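Local coordinates for protein structure-specific endonuclease subunit SLX1 (Candida glabrata, PDB 4XLG) that probably serves as the catalytic subunit of the SLX1-SLX4 endonuclease, nicking branched DNA near junctions with single-stranded DNA during repair and recombination, at residues B[30-35]-B[192-197]; B[12-17]-B[34-39]; B[59-64]-B[184-189]. The protein carries 1 engineered substitution. One frame throughout, in Å; residues are numbered along the deposited sequence.

Contact 1. Residues B[30-35]-B[192-197]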
loop_
_atom_site.group_PDB
_atom_site.type_symbol
_atom_site.label_atom_id
_atom_site.label_comp_id
_atom_site.label_asym_id
_atom_site.label_seq_id
_atom_site.Cartn_x
_atom_site.Cartn_y
_atom_site.Cartn_z
ATOM N N THR B 30 -6.941 7.777 4.876
ATOM C CA THR B 30 -8.025 7.238 5.718
ATOM C C THR B 30 -8.197 5.721 5.559
ATOM O O THR B 30 -8.006 5.202 4.473
ATOM C CB THR B 30 -9.424 7.918 5.347
ATOM O OG1 THR B 30 -10.448 7.442 6.237
ATOM C CG2 THR B 30 -9.821 7.661 3.877
ATOM N N PRO B 31 -8.697 5.077 6.607
ATOM C CA PRO B 31 -9.109 3.664 6.460
ATOM C C PRO B 31 -10.573 3.539 5.976
ATOM O O PRO B 31 -11.013 2.413 5.726
ATOM C CB PRO B 31 -8.978 3.103 7.898
ATOM C CG PRO B 31 -9.359 4.281 8.761
ATOM C CD PRO B 31 -8.699 5.522 8.025
ATOM N N ASN B 32 -11.328 4.647 5.907
ATOM C CA ASN B 32 -12.727 4.594 5.506
ATOM C C ASN B 32 -13.033 5.893 4.752
ATOM O O ASN B 32 -13.377 6.898 5.366
ATOM C CB ASN B 32 -13.674 4.438 6.707
ATOM C CG ASN B 32 -15.138 4.334 6.298
ATOM O OD1 ASN B 32 -15.526 4.748 5.199
ATOM N ND2 ASN B 32 -15.956 3.814 7.191
ATOM N N PRO B 33 -12.944 5.823 3.440
ATOM C CA PRO B 33 -13.100 7.043 2.621
ATOM C C PRO B 33 -14.549 7.520 2.568
ATOM O O PRO B 33 -14.756 8.726 2.290
ATOM C CB PRO B 33 -12.591 6.608 1.225
ATOM C CG PRO B 33 -12.950 5.081 1.172
ATOM C CD PRO B 33 -12.651 4.621 2.631
ATOM N N VAL B 34 -15.535 6.633 2.807
ATOM C CA VAL B 34 -16.921 7.071 2.772
ATOM C C VAL B 34 -17.213 7.972 3.993
ATOM O O VAL B 34 -17.720 9.107 3.868
ATOM C CB VAL B 34 -17.912 5.842 2.767
ATOM C CG1 VAL B 34 -19.347 6.407 2.733
ATOM C CG2 VAL B 34 -17.587 4.964 1.500
ATOM N N ARG B 35 -16.863 7.438 5.190
ATOM C CA ARG B 35 -17.050 8.185 6.416
ATOM C C ARG B 35 -16.234 9.511 6.356
ATOM O O ARG B 35 -16.722 10.602 6.743
ATOM C CB ARG B 35 -16.582 7.335 7.592
ATOM C CG ARG B 35 -16.797 8.035 8.929
ATOM C CD ARG B 35 -16.557 7.000 10.062
ATOM N NE ARG B 35 -16.962 7.702 11.269
ATOM C CZ ARG B 35 -16.123 8.479 11.944
ATOM N NH1 ARG B 35 -16.543 9.146 13.023
ATOM N NH2 ARG B 35 -14.846 8.534 11.547
ATOM N N ASN B 192 -19.146 2.300 -3.457
ATOM C CA ASN B 192 -19.039 1.050 -4.211
ATOM C C ASN B 192 -17.649 0.463 -4.180
ATOM O O ASN B 192 -17.496 -0.756 -3.904
ATOM C CB ASN B 192 -19.476 1.260 -5.667
ATOM C CG ASN B 192 -20.980 1.456 -5.783
ATOM O OD1 ASN B 192 -21.726 1.224 -4.813
ATOM N ND2 ASN B 192 -21.432 1.932 -6.959
ATOM N N LEU B 193 -16.630 1.305 -4.414
ATOM C CA LEU B 193 -15.245 0.834 -4.406
ATOM C C LEU B 193 -14.880 0.289 -3.010
ATOM O O LEU B 193 -14.322 -0.811 -2.894
ATOM C CB LEU B 193 -14.252 1.957 -4.777
ATOM C CG LEU B 193 -12.762 1.527 -4.628
ATOM C CD1 LEU B 193 -12.366 0.482 -5.699
ATOM C CD2 LEU B 193 -11.819 2.698 -4.660
ATOM N N TYR B 194 -15.223 1.044 -1.966
ATOM C CA TYR B 194 -14.817 0.666 -0.609
ATOM C C TYR B 194 -15.503 -0.647 -0.161
ATOM O O TYR B 194 -14.846 -1.585 0.321
ATOM C CB TYR B 194 -15.192 1.777 0.351
ATOM C CG TYR B 194 -14.843 1.563 1.794
ATOM C CD1 TYR B 194 -13.514 1.275 2.173
ATOM C CD2 TYR B 194 -15.787 1.774 2.790
ATOM C CE1 TYR B 194 -13.166 1.142 3.507
ATOM C CE2 TYR B 194 -15.441 1.642 4.149
ATOM C CZ TYR B 194 -14.118 1.343 4.476
ATOM O OH TYR B 194 -13.788 1.285 5.781
ATOM N N SER B 195 -16.820 -0.711 -0.332
ATOM C CA SER B 195 -17.576 -1.842 0.267
ATOM C C SER B 195 -17.220 -3.089 -0.525
ATOM O O SER B 195 -17.143 -4.231 0.014
ATOM C CB SER B 195 -19.102 -1.574 0.259
ATOM O OG SER B 195 -19.405 -0.552 1.201
ATOM N N THR B 196 -16.992 -2.889 -1.813
ATOM C CA THR B 196 -16.634 -4.050 -2.635
ATOM C C THR B 196 -15.247 -4.583 -2.277
ATOM O O THR B 196 -15.034 -5.800 -2.246
ATOM C CB THR B 196 -16.682 -3.714 -4.140
ATOM O OG1 THR B 196 -18.067 -3.509 -4.547
ATOM C CG2 THR B 196 -16.164 -4.892 -4.959
ATOM N N THR B 197 -14.295 -3.671 -2.043
ATOM C CA THR B 197 -12.926 -4.064 -1.683
ATOM C C THR B 197 -12.964 -4.884 -0.392
ATOM O O THR B 197 -12.347 -5.954 -0.307
ATOM C CB THR B 197 -12.009 -2.819 -1.525
ATOM O OG1 THR B 197 -11.938 -2.197 -2.799
ATOM C CG2 THR B 197 -10.574 -3.243 -1.123
#

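Contact 2. Residues B[12-17]-B[34-39]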
loop_
_atom_site.group_PDB
_atom_site.type_symbol
_atom_site.label_atom_id
_atom_site.label_comp_id
_atom_site.label_asym_id
_atom_site.label_seq_id
_atom_site.Cartn_x
_atom_site.Cartn_y
_atom_site.Cartn_z
ATOM N N GLY B 12 -6.184 4.393 2.355
ATOM C CA GLY B 12 -5.976 5.046 1.074
ATOM C C GLY B 12 -5.619 6.510 1.296
ATOM O O GLY B 12 -5.982 7.118 2.308
ATOM N N CYS B 13 -4.884 7.048 0.329
ATOM C CA CYS B 13 -4.574 8.487 0.266
ATOM C C CYS B 13 -5.401 9.082 -0.862
ATOM O O CYS B 13 -5.239 8.677 -2.006
ATOM C CB CYS B 13 -3.103 8.748 -0.060
ATOM S SG CYS B 13 -1.951 8.352 1.244
ATOM N N TYR B 14 -6.235 10.067 -0.533
ATOM C CA TYR B 14 -7.234 10.583 -1.474
ATOM C C TYR B 14 -6.955 11.999 -1.864
ATOM O O TYR B 14 -6.318 12.780 -1.142
ATOM C CB TYR B 14 -8.664 10.495 -0.887
ATOM C CG TYR B 14 -8.804 11.190 0.497
ATOM C CD1 TYR B 14 -9.130 12.557 0.598
ATOM C CD2 TYR B 14 -8.575 10.455 1.702
ATOM C CE1 TYR B 14 -9.260 13.179 1.846
ATOM C CE2 TYR B 14 -8.739 11.061 2.968
ATOM C CZ TYR B 14 -9.078 12.453 2.999
ATOM O OH TYR B 14 -9.195 13.052 4.209
ATOM N N LEU B 15 -7.450 12.320 -3.069
ATOM C CA LEU B 15 -7.413 13.707 -3.554
ATOM C C LEU B 15 -8.857 14.202 -3.722
ATOM O O LEU B 15 -9.671 13.531 -4.391
ATOM C CB LEU B 15 -6.673 13.763 -4.901
ATOM C CG LEU B 15 -6.686 15.139 -5.603
ATOM C CD1 LEU B 15 -5.931 16.201 -4.760
ATOM C CD2 LEU B 15 -6.109 15.013 -7.039
ATOM N N LEU B 16 -9.168 15.322 -3.075
ATOM C CA LEU B 16 -10.494 15.951 -3.208
ATOM C C LEU B 16 -10.329 17.164 -4.093
ATOM O O LEU B 16 -9.305 17.822 -4.057
ATOM C CB LEU B 16 -11.054 16.434 -1.859
ATOM C CG LEU B 16 -11.054 15.423 -0.703
ATOM C CD1 LEU B 16 -11.703 16.167 0.557
ATOM C CD2 LEU B 16 -11.836 14.132 -1.145
ATOM N N GLN B 17 -11.363 17.439 -4.873
ATOM C CA GLN B 17 -11.446 18.667 -5.636
ATOM C C GLN B 17 -12.790 19.294 -5.319
ATOM O O GLN B 17 -13.812 18.651 -5.466
ATOM C CB GLN B 17 -11.335 18.364 -7.130
ATOM C CG GLN B 17 -11.400 19.688 -8.003
ATOM C CD GLN B 17 -11.247 19.384 -9.507
ATOM O OE1 GLN B 17 -11.301 18.217 -9.936
ATOM N NE2 GLN B 17 -11.072 20.426 -10.288
ATOM N N VAL B 34 -15.535 6.633 2.807
ATOM C CA VAL B 34 -16.921 7.071 2.772
ATOM C C VAL B 34 -17.213 7.972 3.993
ATOM O O VAL B 34 -17.720 9.107 3.868
ATOM C CB VAL B 34 -17.912 5.842 2.767
ATOM C CG1 VAL B 34 -19.347 6.407 2.733
ATOM C CG2 VAL B 34 -17.587 4.964 1.500
ATOM N N ARG B 35 -16.863 7.438 5.190
ATOM C CA ARG B 35 -17.050 8.185 6.416
ATOM C C ARG B 35 -16.234 9.511 6.356
ATOM O O ARG B 35 -16.722 10.602 6.743
ATOM C CB ARG B 35 -16.582 7.335 7.592
ATOM C CG ARG B 35 -16.797 8.035 8.929
ATOM C CD ARG B 35 -16.557 7.000 10.062
ATOM N NE ARG B 35 -16.962 7.702 11.269
ATOM C CZ ARG B 35 -16.123 8.479 11.944
ATOM N NH1 ARG B 35 -16.543 9.146 13.023
ATOM N NH2 ARG B 35 -14.846 8.534 11.547
ATOM N N ARG B 36 -15.024 9.388 5.825
ATOM C CA ARG B 36 -14.139 10.587 5.754
ATOM C C ARG B 36 -14.730 11.642 4.845
ATOM O O ARG B 36 -14.721 12.839 5.165
ATOM C CB ARG B 36 -12.766 10.209 5.253
ATOM C CG ARG B 36 -11.781 11.433 5.082
ATOM C CD ARG B 36 -11.584 12.199 6.396
ATOM N NE ARG B 36 -11.002 11.317 7.414
ATOM C CZ ARG B 36 -9.731 10.946 7.421
ATOM N NH1 ARG B 36 -9.323 10.073 8.351
ATOM N NH2 ARG B 36 -8.842 11.476 6.577
ATOM N N LEU B 37 -15.218 11.224 3.678
ATOM C CA LEU B 37 -15.827 12.212 2.798
ATOM C C LEU B 37 -17.067 12.849 3.436
ATOM O O LEU B 37 -17.270 14.057 3.309
ATOM C CB LEU B 37 -16.137 11.538 1.437
ATOM C CG LEU B 37 -16.644 12.457 0.324
ATOM C CD1 LEU B 37 -15.653 13.623 0.060
ATOM C CD2 LEU B 37 -16.797 11.528 -0.931
ATOM N N ARG B 38 -17.896 12.088 4.178
ATOM C CA ARG B 38 -18.989 12.751 4.912
ATOM C C ARG B 38 -18.504 13.787 5.921
ATOM O O ARG B 38 -19.179 14.800 6.125
ATOM C CB ARG B 38 -19.897 11.759 5.738
ATOM C CG ARG B 38 -20.703 10.765 4.942
ATOM C CD ARG B 38 -21.853 10.148 5.878
ATOM N NE ARG B 38 -21.292 9.503 7.076
ATOM C CZ ARG B 38 -20.846 8.248 7.053
ATOM N NH1 ARG B 38 -20.931 7.555 5.915
ATOM N NH2 ARG B 38 -20.331 7.694 8.136
ATOM N N GLN B 39 -17.407 13.473 6.611
ATOM C CA GLN B 39 -16.839 14.417 7.612
ATOM C C GLN B 39 -16.354 15.691 6.888
ATOM O O GLN B 39 -16.569 16.810 7.358
ATOM C CB GLN B 39 -15.692 13.779 8.362
ATOM C CG GLN B 39 -16.212 12.727 9.402
ATOM C CD GLN B 39 -15.038 12.029 10.061
ATOM O OE1 GLN B 39 -14.192 11.440 9.384
ATOM N NE2 GLN B 39 -14.924 12.188 11.364
#

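Contact 3. Residues B[59-64]-B[184-189]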
loop_
_atom_site.group_PDB
_atom_site.type_symbol
_atom_site.label_atom_id
_atom_site.label_comp_id
_atom_site.label_asym_id
_atom_site.label_seq_id
_atom_site.Cartn_x
_atom_site.Cartn_y
_atom_site.Cartn_z
ATOM N N PRO B 59 -19.663 21.124 -1.176
ATOM C CA PRO B 59 -19.064 19.792 -1.036
ATOM C C PRO B 59 -17.849 19.546 -1.926
ATOM O O PRO B 59 -17.728 20.143 -3.033
ATOM C CB PRO B 59 -20.211 18.832 -1.505
ATOM C CG PRO B 59 -21.045 19.699 -2.464
ATOM C CD PRO B 59 -20.950 21.135 -1.928
ATOM N N TRP B 60 -17.038 18.615 -1.479
ATOM C CA TRP B 60 -15.879 18.139 -2.210
ATOM C C TRP B 60 -16.260 16.933 -3.039
ATOM O O TRP B 60 -17.030 16.084 -2.582
ATOM C CB TRP B 60 -14.792 17.692 -1.214
ATOM C CG TRP B 60 -14.232 18.746 -0.344
ATOM C CD1 TRP B 60 -14.624 19.044 0.952
ATOM C CD2 TRP B 60 -13.112 19.571 -0.629
ATOM N NE1 TRP B 60 -13.805 20.031 1.466
ATOM C CE2 TRP B 60 -12.857 20.352 0.525
ATOM C CE3 TRP B 60 -12.286 19.719 -1.752
ATOM C CZ2 TRP B 60 -11.801 21.273 0.596
ATOM C CZ3 TRP B 60 -11.222 20.638 -1.692
ATOM C CH2 TRP B 60 -10.989 21.405 -0.532
ATOM N N GLU B 61 -15.614 16.769 -4.191
ATOM C CA GLU B 61 -15.665 15.498 -4.946
ATOM C C GLU B 61 -14.378 14.708 -4.666
ATOM O O GLU B 61 -13.295 15.282 -4.754
ATOM C CB GLU B 61 -15.748 15.795 -6.488
ATOM C CG GLU B 61 -15.751 14.506 -7.346
ATOM C CD GLU B 61 -15.574 14.806 -8.839
ATOM O OE1 GLU B 61 -15.261 15.963 -9.207
ATOM O OE2 GLU B 61 -15.754 13.858 -9.651
ATOM N N MET B 62 -14.480 13.429 -4.272
ATOM C CA MET B 62 -13.243 12.642 -4.170
ATOM C C MET B 62 -12.904 12.181 -5.582
ATOM O O MET B 62 -13.596 11.348 -6.133
ATOM C CB MET B 62 -13.428 11.452 -3.204
ATOM C CG MET B 62 -12.081 10.659 -3.043
ATOM S SD MET B 62 -12.267 9.329 -1.815
ATOM C CE MET B 62 -12.439 10.298 -0.317
ATOM N N VAL B 63 -11.826 12.706 -6.176
ATOM C CA VAL B 63 -11.611 12.369 -7.571
ATOM C C VAL B 63 -10.697 11.168 -7.790
ATOM O O VAL B 63 -10.736 10.522 -8.862
ATOM C CB VAL B 63 -11.039 13.602 -8.369
ATOM C CG1 VAL B 63 -12.122 14.744 -8.385
ATOM C CG2 VAL B 63 -9.690 14.143 -7.814
ATOM N N ALA B 64 -9.855 10.878 -6.795
ATOM C CA ALA B 64 -8.907 9.751 -6.920
ATOM C C ALA B 64 -8.526 9.264 -5.542
ATOM O O ALA B 64 -8.557 10.026 -4.572
ATOM C CB ALA B 64 -7.624 10.157 -7.696
ATOM N N GLU B 184 -23.761 13.527 -4.657
ATOM C CA GLU B 184 -24.442 12.238 -4.381
ATOM C C GLU B 184 -23.885 11.118 -5.250
ATOM O O GLU B 184 -23.713 9.977 -4.771
ATOM C CB GLU B 184 -25.959 12.371 -4.614
ATOM C CG GLU B 184 -26.529 13.239 -3.514
ATOM N N LYS B 185 -23.630 11.409 -6.529
ATOM C CA LYS B 185 -23.114 10.364 -7.424
ATOM C C LYS B 185 -21.705 9.968 -7.029
ATOM O O LYS B 185 -21.368 8.768 -7.020
ATOM C CB LYS B 185 -23.134 10.806 -8.893
ATOM C CG LYS B 185 -24.549 10.723 -9.534
ATOM C CD LYS B 185 -24.529 11.260 -10.964
ATOM C CE LYS B 185 -25.834 10.954 -11.707
ATOM N NZ LYS B 185 -27.022 11.240 -10.862
ATOM N N ASN B 186 -20.887 10.965 -6.698
ATOM C CA ASN B 186 -19.517 10.667 -6.272
ATOM C C ASN B 186 -19.523 9.815 -4.983
ATOM O O ASN B 186 -18.764 8.859 -4.863
ATOM C CB ASN B 186 -18.758 11.976 -6.056
ATOM C CG ASN B 186 -17.329 11.768 -5.487
ATOM O OD1 ASN B 186 -17.030 12.180 -4.366
ATOM N ND2 ASN B 186 -16.445 11.183 -6.321
ATOM N N MET B 187 -20.395 10.132 -4.037
ATOM C CA MET B 187 -20.465 9.321 -2.775
ATOM C C MET B 187 -20.762 7.863 -3.114
ATOM O O MET B 187 -20.193 6.960 -2.485
ATOM C CB MET B 187 -21.595 9.816 -1.827
ATOM C CG MET B 187 -21.192 11.090 -1.076
ATOM S SD MET B 187 -19.839 10.743 0.168
ATOM C CE MET B 187 -20.575 9.582 1.261
ATOM N N GLU B 188 -21.653 7.659 -4.058
ATOM C CA GLU B 188 -22.076 6.286 -4.402
ATOM C C GLU B 188 -20.841 5.561 -5.010
ATOM O O GLU B 188 -20.602 4.376 -4.737
ATOM C CB GLU B 188 -23.272 6.259 -5.389
ATOM C CG GLU B 188 -23.761 4.853 -5.467
ATOM C CD GLU B 188 -24.287 4.414 -4.083
ATOM O OE1 GLU B 188 -23.903 3.330 -3.549
ATOM O OE2 GLU B 188 -25.054 5.218 -3.507
ATOM N N LEU B 189 -20.067 6.265 -5.857
ATOM C CA LEU B 189 -18.863 5.634 -6.451
ATOM C C LEU B 189 -17.831 5.245 -5.380
ATOM O O LEU B 189 -17.170 4.192 -5.477
ATOM C CB LEU B 189 -18.173 6.584 -7.466
ATOM C CG LEU B 189 -19.086 6.932 -8.639
ATOM C CD1 LEU B 189 -18.319 7.985 -9.554
ATOM C CD2 LEU B 189 -19.445 5.744 -9.482
HETATM O O HOH W 1 -18.726 14.096 -3.111
HETATM O O HOH W 2 -16.650 11.345 -9.127
#

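Contact 1. Residues B[30-35]-B[192-197]
P33, the first residue of helix 33-41, lies 7.4 Å CA to CA from Y194, so the start of a short helix meets the flank of the long helix 176-213. One side chain does nearly all the reaching. Y194 CG stands anti to the backbone N (chi1 -180°), which sends the ring straight out from its helix into the turn formed by P31, N32, P33 and V34.

P33 CD sits over one face of the ring, toward its rim: it is 3.7 Å from the centroid of the Y194 ring and 20° off its normal, a CH-pi contact. V34 adds one methyl, CG2, 3.9 Å from Y194 CD2. The amide of N32 crosses the tyrosine, its plane tilted 31° from the ring, with N32 OD1 3.3 Å from Y194 CE2. At the phenol end, Y194 OH comes to 3.0 Å of P31 O. F10 meets the same ring edge-to-face, and V190, one turn earlier on the long helix, also touches P33 and V34.

The turn that receives the tyrosine is braced from within. N32 is the N-cap of helix 33-41: its OD1 accepts a nearly straight bond from R35 N at 3.0 Å, the donor standing well above the carbonyl plane, and a weak one from V34 N. Just before it, T30 OG1 takes N32 N at 2.9 Å, an ST turn that ties the cap to the end of strand 25-30.

The bonds to N32 OD1 should limit how the amide turns where it lies against the tyrosine. The clear contacts from the tyrosine ring are CH-pi and van der Waals ones, and the clear bonds near it lie within the turn, where they fix the N-cap.

Contact 2. Residues B[12-17]-B[34-39]
Y14 and R36 supply the polar half of this contact, L16 and L37 the apolar half. R36 NH2 donates to Y14 OH at 2.9 Å with an angle of 156° at the hydrogen, and the hydroxyl sits at the edge of the guanidinium, close to its plane. Ring and guanidinium planes are steeply inclined to each other. The arginine chain bends at chi2 and chi3 and folds round the phenol end, bringing R36 CG to 3.2 Å of Y14 OH. Both groups have second partners: the phenol oxygen is also hydrogen-bonded to H40 NE2, and R36 NH2 to S29 O.

The apolar part is a single touch, L16 CD2 to L37 CD1 at 4.0 Å, a methyl of each meeting between strand and helix.

G12-C13-Y14 corresponds to the first half of the GIY-YIG motif, on strand 12-18, which pairs with strand 25-30 on one side and strand 60-67 on the other. Helix 33-41 packs over one face of this sheet, helix 72-84 receives C13 and L15 on the other, and helix 176-213 lies alongside helix 33-41, its N186 and M187 touching L37.

Contact 3. Residues B[59-64]-B[184-189]
The side-chain amide of N186 bonds to both the backbone N and the backbone O of M62. N186 OD1 accepts from M62 N at 2.8 Å, and N186 ND2 donates to M62 O at 2.9 Å. The reach is set by N186 CG lying anti to the backbone N (chi1 175°), which carries the amide from its helix to the strand. Neither bond is flat: M62 N stands out of the plane of the amide carbonyl, and M62 O is somewhat tilted from the amide plane. Alongside, the aliphatic part of E61 packs on the amide, E61 CG being 3.5 Å from N186 ND2.

Two waters form the next layer. Water 2 accepts from N186 ND2 at 2.8 Å and donates to E61 OE2 at 2.7 Å, linking a carboxylate and an amide whose planes are 89° apart. Water 1 lies 2.8 Å from N186 OD1 and near W60 O, between helix and strand.

Further out, N134 ND2 hydrogen-bonds to E61 OE2, giving this oxygen a second partner, while L37 and F133 pack against N186. Strand 60-64 and helix 184-189 run 8.1 Å apart at closest approach, with directions 42° from parallel. E61 and V63 pair with strand 12-18, V63 and A64 both lying opposite L15 in a classic beta bulge just past M62.

The amide pairs with the N-H and C=O of one buried strand residue much as a peptide group would, on the edge turned away from strand 12-18. Its two N-H groups go to M62 O and water 2, which should fix its rotation.

Overall arrangement
Contacts 2 and 3 are buried, whereas contact 1 is only partly so, although its centre is nearest the centre of the chain. Helix 33-41 serves contacts 1 and 2, which share V34 and R35; helix 176-213 serves contacts 1 and 3, about two turns apart. Contacts 2 and 3 also meet through the sheet, where strands 12-18 and 60-67 are neighbours, and L37 packs on N186 and M187. Sheet, helix 33-41 and helix 176-213 thus pack against one another pairwise. Chemistry follows place: an aromatic ring on a proline turn in contact 1, a tyrosine-arginine bond beside leucines in contact 2, and an amide bound to strand backbone, with waters, in contact 3.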